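Local structure of outer membrane protein Omp121 (Bacteroides thetaiotaomicron, 5FQ8) at residues T150-S155 / G525-F530; F198-N203 / P338-I343; S221-G226 / K236-M241; A544-S549 / S558-G563. The protein probably works as a TonB-dependent transporter that takes nutrients, perhaps peptides, across the bacterial outer membrane, and also binds calcium and magnesium ions. All blocks are in the same frame, centred on the assembly; numbering follows the deposited sequence.

Interaction 1 (T150-S155 / G525-F530); sequences TALYGS and GVFGQF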
loop_
_atom_site.group_PDB
_atom_site.type_symbol
_atom_site.label_atom_id
_atom_site.label_comp_id
_atom_site.label_asym_id
_atom_site.label_seq_id
_atom_site.Cartn_x
_atom_site.Cartn_y
_atom_site.Cartn_z
ATOM N N THR B 150 41.514 -4.493 18.291
ATOM C CA THR B 150 40.062 -4.456 18.349
ATOM C C THR B 150 39.461 -5.800 18.707
ATOM O O THR B 150 38.289 -6.039 18.418
ATOM C CB THR B 150 39.494 -3.982 17.017
ATOM O OG1 THR B 150 40.074 -4.751 15.965
ATOM C CG2 THR B 150 39.814 -2.532 16.801
ATOM N N ALA B 151 40.235 -6.684 19.333
ATOM C CA ALA B 151 39.732 -8.012 19.662
ATOM C C ALA B 151 38.543 -7.969 20.605
ATOM O O ALA B 151 37.778 -8.936 20.670
ATOM C CB ALA B 151 40.837 -8.851 20.285
ATOM N N LEU B 152 38.367 -6.880 21.338
ATOM C CA LEU B 152 37.340 -6.880 22.361
ATOM C C LEU B 152 35.963 -6.606 21.785
ATOM O O LEU B 152 34.973 -7.129 22.295
ATOM C CB LEU B 152 37.682 -5.853 23.432
ATOM C CG LEU B 152 37.402 -6.276 24.865
ATOM C CD1 LEU B 152 38.075 -7.586 25.140
ATOM C CD2 LEU B 152 37.939 -5.235 25.787
ATOM N N TYR B 153 35.868 -5.806 20.734
ATOM C CA TYR B 153 34.568 -5.430 20.219
ATOM C C TYR B 153 34.301 -5.938 18.816
ATOM O O TYR B 153 33.153 -5.872 18.366
ATOM C CB TYR B 153 34.405 -3.910 20.233
ATOM C CG TYR B 153 34.853 -3.277 21.514
ATOM C CD1 TYR B 153 34.078 -3.354 22.661
ATOM C CD2 TYR B 153 36.059 -2.590 21.575
ATOM C CE1 TYR B 153 34.494 -2.766 23.836
ATOM C CE2 TYR B 153 36.485 -1.997 22.741
ATOM C CZ TYR B 153 35.699 -2.087 23.869
ATOM O OH TYR B 153 36.123 -1.493 25.035
ATOM N N GLY B 154 35.307 -6.434 18.121
ATOM C CA GLY B 154 35.075 -7.109 16.862
ATOM C C GLY B 154 35.229 -6.212 15.653
ATOM O O GLY B 154 35.795 -5.118 15.711
ATOM N N SER B 155 34.684 -6.692 14.535
ATOM C CA SER B 155 34.952 -6.069 13.245
ATOM C C SER B 155 34.512 -4.616 13.221
ATOM O O SER B 155 35.233 -3.756 12.710
ATOM C CB SER B 155 34.262 -6.848 12.135
ATOM O OG SER B 155 32.863 -6.774 12.266
ATOM N N GLY B 525 32.522 -15.258 17.550
ATOM C CA GLY B 525 33.966 -15.167 17.619
ATOM C C GLY B 525 34.510 -15.601 18.961
ATOM O O GLY B 525 33.790 -15.655 19.964
ATOM N N VAL B 526 35.799 -15.910 18.966
ATOM C CA VAL B 526 36.544 -16.151 20.191
ATOM C C VAL B 526 37.758 -15.238 20.179
ATOM O O VAL B 526 38.353 -15.015 19.122
ATOM C CB VAL B 526 36.948 -17.631 20.319
ATOM C CG1 VAL B 526 37.560 -18.118 19.035
ATOM C CG2 VAL B 526 37.901 -17.816 21.477
ATOM N N PHE B 527 38.106 -14.677 21.335
ATOM C CA PHE B 527 39.171 -13.685 21.373
ATOM C C PHE B 527 39.985 -13.804 22.651
ATOM O O PHE B 527 39.525 -14.329 23.665
ATOM C CB PHE B 527 38.629 -12.260 21.234
ATOM C CG PHE B 527 37.631 -11.890 22.283
ATOM C CD1 PHE B 527 36.287 -12.166 22.110
ATOM C CD2 PHE B 527 38.028 -11.255 23.432
ATOM C CE1 PHE B 527 35.359 -11.823 23.061
ATOM C CE2 PHE B 527 37.103 -10.912 24.386
ATOM C CZ PHE B 527 35.760 -11.199 24.195
ATOM N N GLY B 528 41.206 -13.293 22.578
ATOM C CA GLY B 528 42.087 -13.233 23.731
ATOM C C GLY B 528 42.916 -11.964 23.707
ATOM O O GLY B 528 43.257 -11.438 22.644
ATOM N N GLN B 529 43.247 -11.476 24.902
ATOM C CA GLN B 529 43.947 -10.201 25.053
ATOM C C GLN B 529 44.925 -10.306 26.213
ATOM O O GLN B 529 44.509 -10.353 27.371
ATOM C CB GLN B 529 42.950 -9.068 25.270
ATOM C CG GLN B 529 43.564 -7.719 25.379
ATOM C CD GLN B 529 42.539 -6.632 25.221
ATOM O OE1 GLN B 529 41.558 -6.805 24.515
ATOM N NE2 GLN B 529 42.749 -5.509 25.891
ATOM N N PHE B 530 46.215 -10.329 25.909
ATOM C CA PHE B 530 47.258 -10.506 26.915
ATOM C C PHE B 530 47.913 -9.174 27.251
ATOM O O PHE B 530 48.494 -8.531 26.376
ATOM C CB PHE B 530 48.314 -11.487 26.421
ATOM C CG PHE B 530 49.366 -11.801 27.439
ATOM C CD1 PHE B 530 49.054 -12.528 28.570
ATOM C CD2 PHE B 530 50.674 -11.391 27.252
ATOM C CE1 PHE B 530 50.022 -12.837 29.503
ATOM C CE2 PHE B 530 51.648 -11.698 28.179
ATOM C CZ PHE B 530 51.321 -12.423 29.310
#
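Phe527 turns one face of its ring to the backbone carbonyl of Ala151, with Ala151 O 3.4 Å from Phe527 CG. The oxygen lies over the CB end of the ring, since its distance to Phe527 CB is 3.5 Å while the atoms at the far end of the ring are more remote. This position follows from the first torsion of Phe527, which sets CG between the backbone N and the carbonyl carbon (chi1 58°). At the base of the side chain, Ala151 CB meets Phe527 CB at 4.2 Å, so the alanine touches the root of the side chain and its own carbonyl touches the ring.

The contact joins two parts of a TonB-dependent receptor. Residues 150-155 form a loop of the plug domain between strands 138-144 and 161-166, and residues 525-530 belong to strand 513-534 of the surrounding barrel. The loop is folded on itself by the bond Gly154 N to Thr150 O of 3.0 Å, and Ala151 and Leu152 are the residues that meet the barrel strand. Ala151 O is also approached by Arg545 NH1 of the next barrel strand, in a weak hydrogen bond.

Leu152 reaches the same wall with one methyl group. Its CD1 comes within 3.5 Å of Phe527 CE2, meeting the ring obliquely, and within 3.6 Å of Gln529 OE1. Gln529 arrives from the barrel as an extended chain, with CG anti to the backbone N (chi1 -178°), and crosses Leu152 at about a right angle. Leu152 also packs on Leu477 of strand 472-495, and both Ala151 and Gln529 touch Thr543 of strand 538-549.

Interaction 2 (F198-N203 / P338-I343); sequences FGMGWN and PRDISI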
loop_
_atom_site.group_PDB
_atom_site.type_symbol
_atom_site.label_atom_id
_atom_site.label_comp_id
_atom_site.label_asym_id
_atom_site.label_seq_id
_atom_site.Cartn_x
_atom_site.Cartn_y
_atom_site.Cartn_z
ATOM N N PHE B 198 17.705 43.843 -9.559
ATOM C CA PHE B 198 16.693 43.554 -10.566
ATOM C C PHE B 198 15.591 42.686 -9.972
ATOM O O PHE B 198 15.826 41.879 -9.075
ATOM C CB PHE B 198 17.312 42.857 -11.780
ATOM C CG PHE B 198 18.639 43.418 -12.201
ATOM C CD1 PHE B 198 18.708 44.485 -13.077
ATOM C CD2 PHE B 198 19.815 42.872 -11.725
ATOM C CE1 PHE B 198 19.913 44.990 -13.461
ATOM C CE2 PHE B 198 21.030 43.374 -12.111
ATOM C CZ PHE B 198 21.078 44.434 -12.979
ATOM N N GLY B 199 14.378 42.834 -10.501
ATOM C CA GLY B 199 13.227 42.162 -9.965
ATOM C C GLY B 199 12.649 41.106 -10.887
ATOM O O GLY B 199 13.322 40.571 -11.779
ATOM N N MET B 200 11.376 40.801 -10.655
ATOM C CA MET B 200 10.704 39.708 -11.336
ATOM C C MET B 200 10.763 39.873 -12.839
ATOM O O MET B 200 10.369 40.904 -13.377
ATOM C CB MET B 200 9.247 39.649 -10.889
ATOM C CG MET B 200 8.368 38.670 -11.642
ATOM S SD MET B 200 6.725 38.696 -10.983
ATOM C CE MET B 200 6.450 40.441 -10.886
ATOM N N GLY B 201 11.235 38.843 -13.513
ATOM C CA GLY B 201 11.175 38.815 -14.956
ATOM C C GLY B 201 12.075 37.736 -15.508
ATOM O O GLY B 201 12.762 37.031 -14.778
ATOM N N TRP B 202 12.044 37.624 -16.827
ATOM C CA TRP B 202 12.931 36.725 -17.533
ATOM C C TRP B 202 13.498 37.471 -18.733
ATOM O O TRP B 202 12.986 38.514 -19.131
ATOM C CB TRP B 202 12.193 35.455 -17.944
ATOM C CG TRP B 202 13.041 34.257 -17.964
ATOM C CD1 TRP B 202 13.583 33.671 -19.044
ATOM C CD2 TRP B 202 13.459 33.490 -16.840
ATOM N NE1 TRP B 202 14.309 32.577 -18.678
ATOM C CE2 TRP B 202 14.252 32.445 -17.322
ATOM C CE3 TRP B 202 13.242 33.587 -15.470
ATOM C CZ2 TRP B 202 14.827 31.501 -16.491
ATOM C CZ3 TRP B 202 13.811 32.646 -14.650
ATOM C CH2 TRP B 202 14.597 31.620 -15.162
ATOM N N ASN B 203 14.585 36.952 -19.286
ATOM C CA ASN B 203 15.248 37.568 -20.435
ATOM C C ASN B 203 15.505 39.052 -20.224
ATOM O O ASN B 203 15.563 39.805 -21.184
ATOM C CB ASN B 203 14.446 37.397 -21.731
ATOM C CG ASN B 203 13.869 36.024 -21.885
ATOM O OD1 ASN B 203 12.656 35.854 -21.898
ATOM N ND2 ASN B 203 14.727 35.031 -22.027
ATOM N N PRO B 338 10.980 36.144 -6.728
ATOM C CA PRO B 338 11.611 37.379 -7.182
ATOM C C PRO B 338 12.048 38.223 -6.001
ATOM O O PRO B 338 11.437 38.194 -4.935
ATOM C CB PRO B 338 10.503 38.071 -7.976
ATOM C CG PRO B 338 9.553 37.009 -8.322
ATOM C CD PRO B 338 9.593 36.045 -7.191
ATOM N N ARG B 339 13.108 38.998 -6.209
ATOM C CA ARG B 339 13.629 39.837 -5.139
ATOM C C ARG B 339 12.655 40.908 -4.708
ATOM O O ARG B 339 12.872 41.512 -3.666
ATOM C CB ARG B 339 14.929 40.509 -5.556
ATOM C CG ARG B 339 15.996 39.569 -6.009
ATOM C CD ARG B 339 16.385 38.603 -4.928
ATOM N NE ARG B 339 16.752 39.318 -3.726
ATOM C CZ ARG B 339 16.168 39.154 -2.545
ATOM N NH1 ARG B 339 15.200 38.276 -2.402
ATOM N NH2 ARG B 339 16.571 39.865 -1.511
ATOM N N ASP B 340 11.597 41.166 -5.462
ATOM C CA ASP B 340 10.683 42.243 -5.116
ATOM C C ASP B 340 9.409 41.766 -4.440
ATOM O O ASP B 340 8.614 42.601 -4.007
ATOM C CB ASP B 340 10.313 43.023 -6.372
ATOM C CG ASP B 340 9.683 42.147 -7.419
ATOM O OD1 ASP B 340 10.394 41.288 -7.983
ATOM O OD2 ASP B 340 8.478 42.322 -7.679
ATOM N N ILE B 341 9.198 40.461 -4.343
ATOM C CA ILE B 341 7.932 39.886 -3.905
ATOM C C ILE B 341 7.969 39.660 -2.404
ATOM O O ILE B 341 8.959 39.162 -1.863
ATOM C CB ILE B 341 7.652 38.571 -4.648
ATOM C CG1 ILE B 341 7.518 38.834 -6.142
ATOM C CG2 ILE B 341 6.391 37.937 -4.114
ATOM C CD1 ILE B 341 6.495 39.866 -6.474
ATOM N N SER B 342 6.891 40.028 -1.728
ATOM C CA SER B 342 6.798 39.868 -0.282
ATOM C C SER B 342 6.365 38.449 0.051
ATOM O O SER B 342 5.209 38.085 -0.169
ATOM C CB SER B 342 5.812 40.878 0.288
ATOM O OG SER B 342 5.621 40.684 1.672
ATOM N N ILE B 343 7.278 37.664 0.617
ATOM C CA ILE B 343 6.973 36.275 0.946
ATOM C C ILE B 343 5.988 36.186 2.107
ATOM O O ILE B 343 5.015 35.433 2.049
ATOM C CB ILE B 343 8.258 35.502 1.263
ATOM C CG1 ILE B 343 9.126 35.410 0.038
ATOM C CG2 ILE B 343 7.943 34.118 1.713
ATOM C CD1 ILE B 343 10.296 34.536 0.268
#
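The backbones come nearest at Met200 and Pro338, whose CA atoms are 4.8 Å apart, where residues 198-200 run past a type I beta turn that spans Pro338 to Ile341 and is closed by the bond Ile341 N to Pro338 O of 3.2 Å. Asp340, the third residue of that turn, makes the polar link. Its CG sits between the backbone N and the carbonyl carbon (chi1 58°), which turns the carboxylate to the other segment, and Met200 N donates to Asp340 OD1 at 2.9 Å. The bond is bent, 139° at the hydrogen, and the donor stands 38° out of the carboxylate plane. Asp340 OD2 forms a salt bridge with Lys236, so the two oxygens serve different partners. Replacing Asp340 by an alanine is likely to leave Met200 N without this acceptor and the Lys236 ammonium without its counter-charge.

Beside the polar link, Met200 and Pro338 lie side by side and point the same way: Met200 CB is 3.5 Å from Pro338 CB, and Met200 CG follows along at 3.9 Å from Pro338 CG. The methyl Met200 CE ends near Ile341 CD1 at 4.4 Å. On the other flank, Arg339 CG passes Phe198 O at 3.8 Å, and its guanidinium leads off to Gln195, Asn196 and Asn244.

Phe198 directly follows Glu197, which binds calcium in a structure of this protein, though that ion is not bound to this chain here. The turn belongs to the loop between helices 330-335 and 368-374, residues 198-200 lead into the short strand 201-202, and Trp225 of strand 222-225 packs on both Met200 and Ile341.

Interaction 3 (S221-G226 / K236-M241); sequences SMQLWG and KPYVAM
Trp225 offers one face of its indole to the aliphatic chain of Lys236, whose CD is 4.1 Å from the centroid of the five-membered ring and 26° off its normal, a CH-pi contact. The two side chains cross at about a right angle, with CB, CG and CD of Lys236 strung past Trp225 CD1 and NE1. The ammonium is too distant for more than a weak cation-pi attraction, and its charge is taken up by Asp340. Trp225 NE1 is itself bonded to Ser9 of the BT_2262 lipoprotein chain. The Tyr238 ring meets Gln223 CG obliquely, while CB of the same tyrosine lies 4.1 Å from that CG. The Gln223 amide folds back, its chain bent at chi2, and NE2 reaches Ser221 OG at 3.0 Å in an almost straight bond, with the partner in the amide plane.

Three backbone bonds join the segments antiparallel. Gln223 and Lys236 are the hydrogen-bonded pair, with Gln223 N to Lys236 O at 3.1 Å and Lys236 N to Gln223 O at 3.2 Å. Tyr238 N then donates to Ser221 O at 2.6 Å, and Tyr238 sits at the centre of an inverse gamma turn. Met222 and Pro237, a non-hydrogen-bonded pair, lie side by side on the other face of the sheet, with Met222 CE 3.5 Å from Pro237 CG.

This ladder forms one side of a small three-stranded antiparallel sheet, in which strand 232-237 runs between strands 222-225 and 227-229. BT_2262 residues also pack against Leu224, Lys236 and Pro237.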
loop_
_atom_site.group_PDB
_atom_site.type_symbol
_atom_site.label_atom_id
_atom_site.label_comp_id
_atom_site.label_asym_id
_atom_site.label_seq_id
_atom_site.Cartn_x
_atom_site.Cartn_y
_atom_site.Cartn_z
ATOM N N SER B 221 8.656 52.415 -9.914
ATOM C CA SER B 221 7.385 52.548 -10.598
ATOM C C SER B 221 6.410 51.480 -10.124
ATOM O O SER B 221 6.791 50.442 -9.581
ATOM C CB SER B 221 7.582 52.424 -12.102
ATOM O OG SER B 221 8.015 51.121 -12.434
ATOM N N MET B 222 5.132 51.746 -10.336
ATOM C CA MET B 222 4.099 50.782 -10.001
ATOM C C MET B 222 3.886 49.857 -11.192
ATOM O O MET B 222 3.546 50.304 -12.292
ATOM C CB MET B 222 2.813 51.496 -9.593
ATOM C CG MET B 222 2.941 52.232 -8.276
ATOM S SD MET B 222 1.645 51.840 -7.117
ATOM C CE MET B 222 2.333 52.410 -5.596
ATOM N N GLN B 223 4.120 48.574 -10.978
ATOM C CA GLN B 223 3.887 47.552 -11.979
ATOM C C GLN B 223 2.936 46.501 -11.424
ATOM O O GLN B 223 2.598 46.486 -10.240
ATOM C CB GLN B 223 5.206 46.913 -12.413
ATOM C CG GLN B 223 6.251 47.911 -12.846
ATOM C CD GLN B 223 6.027 48.438 -14.247
ATOM O OE1 GLN B 223 5.446 47.769 -15.084
ATOM N NE2 GLN B 223 6.478 49.649 -14.500
ATOM N N LEU B 224 2.478 45.631 -12.303
ATOM C CA LEU B 224 1.615 44.555 -11.876
ATOM C C LEU B 224 2.456 43.376 -11.415
ATOM O O LEU B 224 3.676 43.348 -11.577
ATOM C CB LEU B 224 0.688 44.157 -13.012
ATOM C CG LEU B 224 -0.225 45.274 -13.480
ATOM C CD1 LEU B 224 -0.924 44.902 -14.766
ATOM C CD2 LEU B 224 -1.223 45.521 -12.399
ATOM N N TRP B 225 1.791 42.407 -10.808
ATOM C CA TRP B 225 2.439 41.141 -10.523
ATOM C C TRP B 225 1.367 40.110 -10.196
ATOM O O TRP B 225 0.223 40.450 -9.892
ATOM C CB TRP B 225 3.456 41.272 -9.384
ATOM C CG TRP B 225 2.864 41.506 -8.054
ATOM C CD1 TRP B 225 2.354 42.663 -7.572
ATOM C CD2 TRP B 225 2.732 40.549 -7.022
ATOM N NE1 TRP B 225 1.899 42.487 -6.302
ATOM C CE2 TRP B 225 2.124 41.188 -5.938
ATOM C CE3 TRP B 225 3.061 39.201 -6.909
ATOM C CZ2 TRP B 225 1.837 40.525 -4.762
ATOM C CZ3 TRP B 225 2.780 38.549 -5.739
ATOM C CH2 TRP B 225 2.175 39.206 -4.684
ATOM N N GLY B 226 1.752 38.849 -10.286
ATOM C CA GLY B 226 0.889 37.776 -9.860
ATOM C C GLY B 226 -0.214 37.488 -10.854
ATOM O O GLY B 226 -0.337 38.106 -11.908
ATOM N N LYS B 236 1.939 46.986 -7.186
ATOM C CA LYS B 236 2.876 47.316 -6.127
ATOM C C LYS B 236 4.036 48.097 -6.720
ATOM O O LYS B 236 4.323 47.979 -7.915
ATOM C CB LYS B 236 3.392 46.051 -5.434
ATOM C CG LYS B 236 4.669 45.506 -5.988
ATOM C CD LYS B 236 5.043 44.247 -5.254
ATOM C CE LYS B 236 6.418 43.770 -5.655
ATOM N NZ LYS B 236 6.942 44.449 -6.887
ATOM N N PRO B 237 4.731 48.890 -5.914
ATOM C CA PRO B 237 5.911 49.585 -6.421
ATOM C C PRO B 237 7.040 48.607 -6.684
ATOM O O PRO B 237 7.307 47.703 -5.890
ATOM C CB PRO B 237 6.262 50.556 -5.289
ATOM C CG PRO B 237 5.075 50.590 -4.406
ATOM C CD PRO B 237 4.446 49.260 -4.520
ATOM N N TYR B 238 7.711 48.804 -7.813
ATOM C CA TYR B 238 8.765 47.897 -8.257
ATOM C C TYR B 238 10.043 48.224 -7.490
ATOM O O TYR B 238 10.919 48.958 -7.947
ATOM C CB TYR B 238 8.938 48.010 -9.765
ATOM C CG TYR B 238 9.730 46.895 -10.385
ATOM C CD1 TYR B 238 9.488 45.577 -10.042
ATOM C CD2 TYR B 238 10.709 47.158 -11.326
ATOM C CE1 TYR B 238 10.202 44.556 -10.601
ATOM C CE2 TYR B 238 11.428 46.139 -11.894
ATOM C CZ TYR B 238 11.167 44.838 -11.522
ATOM O OH TYR B 238 11.860 43.795 -12.062
ATOM N N VAL B 239 10.139 47.678 -6.279
ATOM C CA VAL B 239 11.283 47.912 -5.411
ATOM C C VAL B 239 11.745 46.585 -4.850
ATOM O O VAL B 239 11.018 45.595 -4.869
ATOM C CB VAL B 239 10.968 48.882 -4.254
ATOM C CG1 VAL B 239 10.623 50.248 -4.777
ATOM C CG2 VAL B 239 9.845 48.351 -3.421
ATOM N N ALA B 240 12.958 46.577 -4.325
ATOM C CA ALA B 240 13.504 45.361 -3.747
ATOM C C ALA B 240 13.050 45.194 -2.306
ATOM O O ALA B 240 12.844 46.165 -1.578
ATOM C CB ALA B 240 15.027 45.375 -3.799
ATOM N N MET B 241 12.901 43.940 -1.892
ATOM C CA MET B 241 12.549 43.596 -0.521
ATOM C C MET B 241 13.644 42.689 0.019
ATOM O O MET B 241 13.470 41.465 0.091
ATOM C CB MET B 241 11.184 42.927 -0.460
ATOM C CG MET B 241 10.083 43.786 -0.967
ATOM S SD MET B 241 8.670 43.521 0.049
ATOM C CE MET B 241 7.433 44.521 -0.715
#

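Interaction 4 (A544-S549 / S558-G563); sequences ARNDWS and SFFYPG
Tyr561 and Arg545 are brought alongside each other by different first torsions: in Tyr561 CG stands between the backbone N and the carbonyl carbon (chi1 43°), and in Arg545 CG is trans to the backbone N (chi1 176°) with the chain extended as far as NE. They point the same way, their flat groups only 15° apart, and Arg545 CB lies 4.2 Å from the centroid of the Tyr561 ring, over its face.

Both polar ends converge on Asp547. Tyr561 OH donates to Asp547 OD2, in plane at the ring edge; the modelled 2.5 Å is very short and not to be taken literally at this resolution. Arg545 NE meets Asp547 OD1 at 2.6 Å through the syn lone pair, a salt bridge within one strand, and NH2 adds a weak bond. The carboxylate thus has a donor on each oxygen, which fixes its rotation, while Asp547 CB rests 3.9 Å from the centroid of the Phe559 ring. A leucine in place of Arg545 would probably leave Asp547 OD1 without its charged mate and the carboxylate freer to turn.

On the other face of the sheet, Asn546 ND2 donates to Ser558 OG at 3.2 Å in the amide plane, and a water bridges Asn546 OD1 to that same hydroxyl. Asn546 ND2 also stands 3.3 Å above the plane of the Trp548 ring.

Backbone bonds such as Asp547 N to Phe559 O, 3.0 Å, pair the strands antiparallel as a hairpin of the barrel. Strand 538-549 is flanked further on by strand 513-534, strand 558-569 by strand 582-596, and Arg545 NH2 reaches past the nearer strand to Asn481 of strand 472-495.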
loop_
_atom_site.group_PDB
_atom_site.type_symbol
_atom_site.label_atom_id
_atom_site.label_comp_id
_atom_site.label_asym_id
_atom_site.label_seq_id
_atom_site.Cartn_x
_atom_site.Cartn_y
_atom_site.Cartn_z
ATOM N N ALA B 544 44.100 -11.045 19.908
ATOM C CA ALA B 544 43.822 -12.026 18.867
ATOM C C ALA B 544 42.343 -12.366 18.883
ATOM O O ALA B 544 41.759 -12.554 19.952
ATOM C CB ALA B 544 44.644 -13.299 19.059
ATOM N N ARG B 545 41.743 -12.445 17.699
ATOM C CA ARG B 545 40.331 -12.767 17.594
ATOM C C ARG B 545 40.071 -13.501 16.296
ATOM O O ARG B 545 40.564 -13.101 15.243
ATOM C CB ARG B 545 39.453 -11.519 17.657
ATOM C CG ARG B 545 37.992 -11.830 17.461
ATOM C CD ARG B 545 37.083 -10.706 17.904
ATOM N NE ARG B 545 35.696 -11.065 17.652
ATOM C CZ ARG B 545 34.652 -10.472 18.208
ATOM N NH1 ARG B 545 34.829 -9.483 19.052
ATOM N NH2 ARG B 545 33.433 -10.880 17.919
ATOM N N ASN B 546 39.291 -14.568 16.375
ATOM C CA ASN B 546 38.798 -15.249 15.188
ATOM C C ASN B 546 37.283 -15.171 15.174
ATOM O O ASN B 546 36.636 -15.424 16.192
ATOM C CB ASN B 546 39.259 -16.701 15.127
ATOM C CG ASN B 546 39.109 -17.289 13.738
ATOM O OD1 ASN B 546 40.042 -17.253 12.933
ATOM N ND2 ASN B 546 37.923 -17.810 13.440
ATOM N N ASP B 547 36.728 -14.818 14.026
ATOM C CA ASP B 547 35.300 -14.644 13.861
ATOM C C ASP B 547 34.789 -15.616 12.814
ATOM O O ASP B 547 35.531 -16.077 11.952
ATOM C CB ASP B 547 34.958 -13.220 13.436
ATOM C CG ASP B 547 35.146 -12.235 14.533
ATOM O OD1 ASP B 547 35.180 -12.667 15.693
ATOM O OD2 ASP B 547 35.254 -11.032 14.239
ATOM N N TRP B 548 33.508 -15.936 12.911
ATOM C CA TRP B 548 32.804 -16.705 11.895
ATOM C C TRP B 548 31.566 -15.917 11.523
ATOM O O TRP B 548 30.706 -15.679 12.372
ATOM C CB TRP B 548 32.421 -18.087 12.407
ATOM C CG TRP B 548 33.542 -19.026 12.646
ATOM C CD1 TRP B 548 33.972 -20.000 11.815
ATOM C CD2 TRP B 548 34.343 -19.126 13.825
ATOM N NE1 TRP B 548 35.002 -20.696 12.383
ATOM C CE2 TRP B 548 35.250 -20.177 13.623
ATOM C CE3 TRP B 548 34.391 -18.420 15.028
ATOM C CZ2 TRP B 548 36.194 -20.538 14.574
ATOM C CZ3 TRP B 548 35.328 -18.782 15.968
ATOM C CH2 TRP B 548 36.219 -19.826 15.735
ATOM N N SER B 549 31.479 -15.493 10.277
ATOM C CA SER B 549 30.434 -14.574 9.863
ATOM C C SER B 549 29.430 -15.264 8.953
ATOM O O SER B 549 29.795 -16.086 8.107
ATOM C CB SER B 549 31.016 -13.369 9.149
ATOM O OG SER B 549 29.999 -12.432 8.884
ATOM N N SER B 558 35.439 -17.979 8.202
ATOM C CA SER B 558 36.376 -17.717 9.284
ATOM C C SER B 558 37.451 -16.721 8.872
ATOM O O SER B 558 38.112 -16.902 7.843
ATOM C CB SER B 558 37.030 -19.025 9.718
ATOM O OG SER B 558 38.264 -18.817 10.376
ATOM N N PHE B 559 37.637 -15.676 9.683
ATOM C CA PHE B 559 38.784 -14.790 9.535
ATOM C C PHE B 559 39.422 -14.508 10.886
ATOM O O PHE B 559 38.735 -14.372 11.897
ATOM C CB PHE B 559 38.417 -13.472 8.844
ATOM C CG PHE B 559 37.248 -12.749 9.452
ATOM C CD1 PHE B 559 35.969 -13.038 9.061
ATOM C CD2 PHE B 559 37.441 -11.740 10.367
ATOM C CE1 PHE B 559 34.914 -12.365 9.587
ATOM C CE2 PHE B 559 36.389 -11.063 10.893
ATOM C CZ PHE B 559 35.127 -11.372 10.507
ATOM N N PHE B 560 40.747 -14.414 10.885
ATOM C CA PHE B 560 41.536 -14.205 12.085
ATOM C C PHE B 560 42.325 -12.915 11.959
ATOM O O PHE B 560 42.917 -12.648 10.916
ATOM C CB PHE B 560 42.480 -15.377 12.299
ATOM C CG PHE B 560 43.573 -15.116 13.288
ATOM C CD1 PHE B 560 43.385 -15.371 14.627
ATOM C CD2 PHE B 560 44.800 -14.644 12.874
ATOM C CE1 PHE B 560 44.382 -15.143 15.519
ATOM C CE2 PHE B 560 45.800 -14.416 13.766
ATOM C CZ PHE B 560 45.596 -14.666 15.088
ATOM N N TYR B 561 42.358 -12.128 13.028
ATOM C CA TYR B 561 43.123 -10.886 13.016
ATOM C C TYR B 561 43.831 -10.615 14.339
ATOM O O TYR B 561 43.185 -10.498 15.386
ATOM C CB TYR B 561 42.231 -9.696 12.660
ATOM C CG TYR B 561 40.870 -9.652 13.313
ATOM C CD1 TYR B 561 39.849 -10.474 12.882
ATOM C CD2 TYR B 561 40.590 -8.755 14.325
ATOM C CE1 TYR B 561 38.611 -10.434 13.447
ATOM C CE2 TYR B 561 39.340 -8.705 14.894
ATOM C CZ TYR B 561 38.355 -9.553 14.439
ATOM O OH TYR B 561 37.101 -9.537 14.971
ATOM N N PRO B 562 45.152 -10.491 14.328
ATOM C CA PRO B 562 45.881 -10.227 15.566
ATOM C C PRO B 562 46.320 -8.789 15.694
ATOM O O PRO B 562 46.122 -7.980 14.787
ATOM C CB PRO B 562 47.090 -11.150 15.445
ATOM C CG PRO B 562 47.313 -11.286 13.953
ATOM C CD PRO B 562 46.074 -10.815 13.234
ATOM N N GLY B 563 46.938 -8.472 16.824
ATOM C CA GLY B 563 47.447 -7.134 17.062
ATOM C C GLY B 563 48.452 -7.111 18.191
ATOM O O GLY B 563 48.541 -8.043 18.991
HETATM O O HOH W 1 40.884 -17.831 10.264
#

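The four contacts fall into two clusters on opposite sides of the chain's centre. Interactions 1 and 4 have centres about 8 Å apart and share the barrel wall: strands 513-534 and 538-549 are neighbours there, joined by Gly528 N to Ala544 O at 2.8 Å, so the plug loop docks on the strand next to the hairpin and also touches its first strand, 538-549. Interactions 2 and 3, about 9 Å between centres, meet through Lys236 and Asp340, tying loops together beside the BT_2262 lipoprotein. The clusters are roughly 63 to 72 Å apart by centres; one joins plug to barrel, the other borders a partner chain. Interaction 3 is nested within 2, both within the loop closed by 1, and interaction 4 follows.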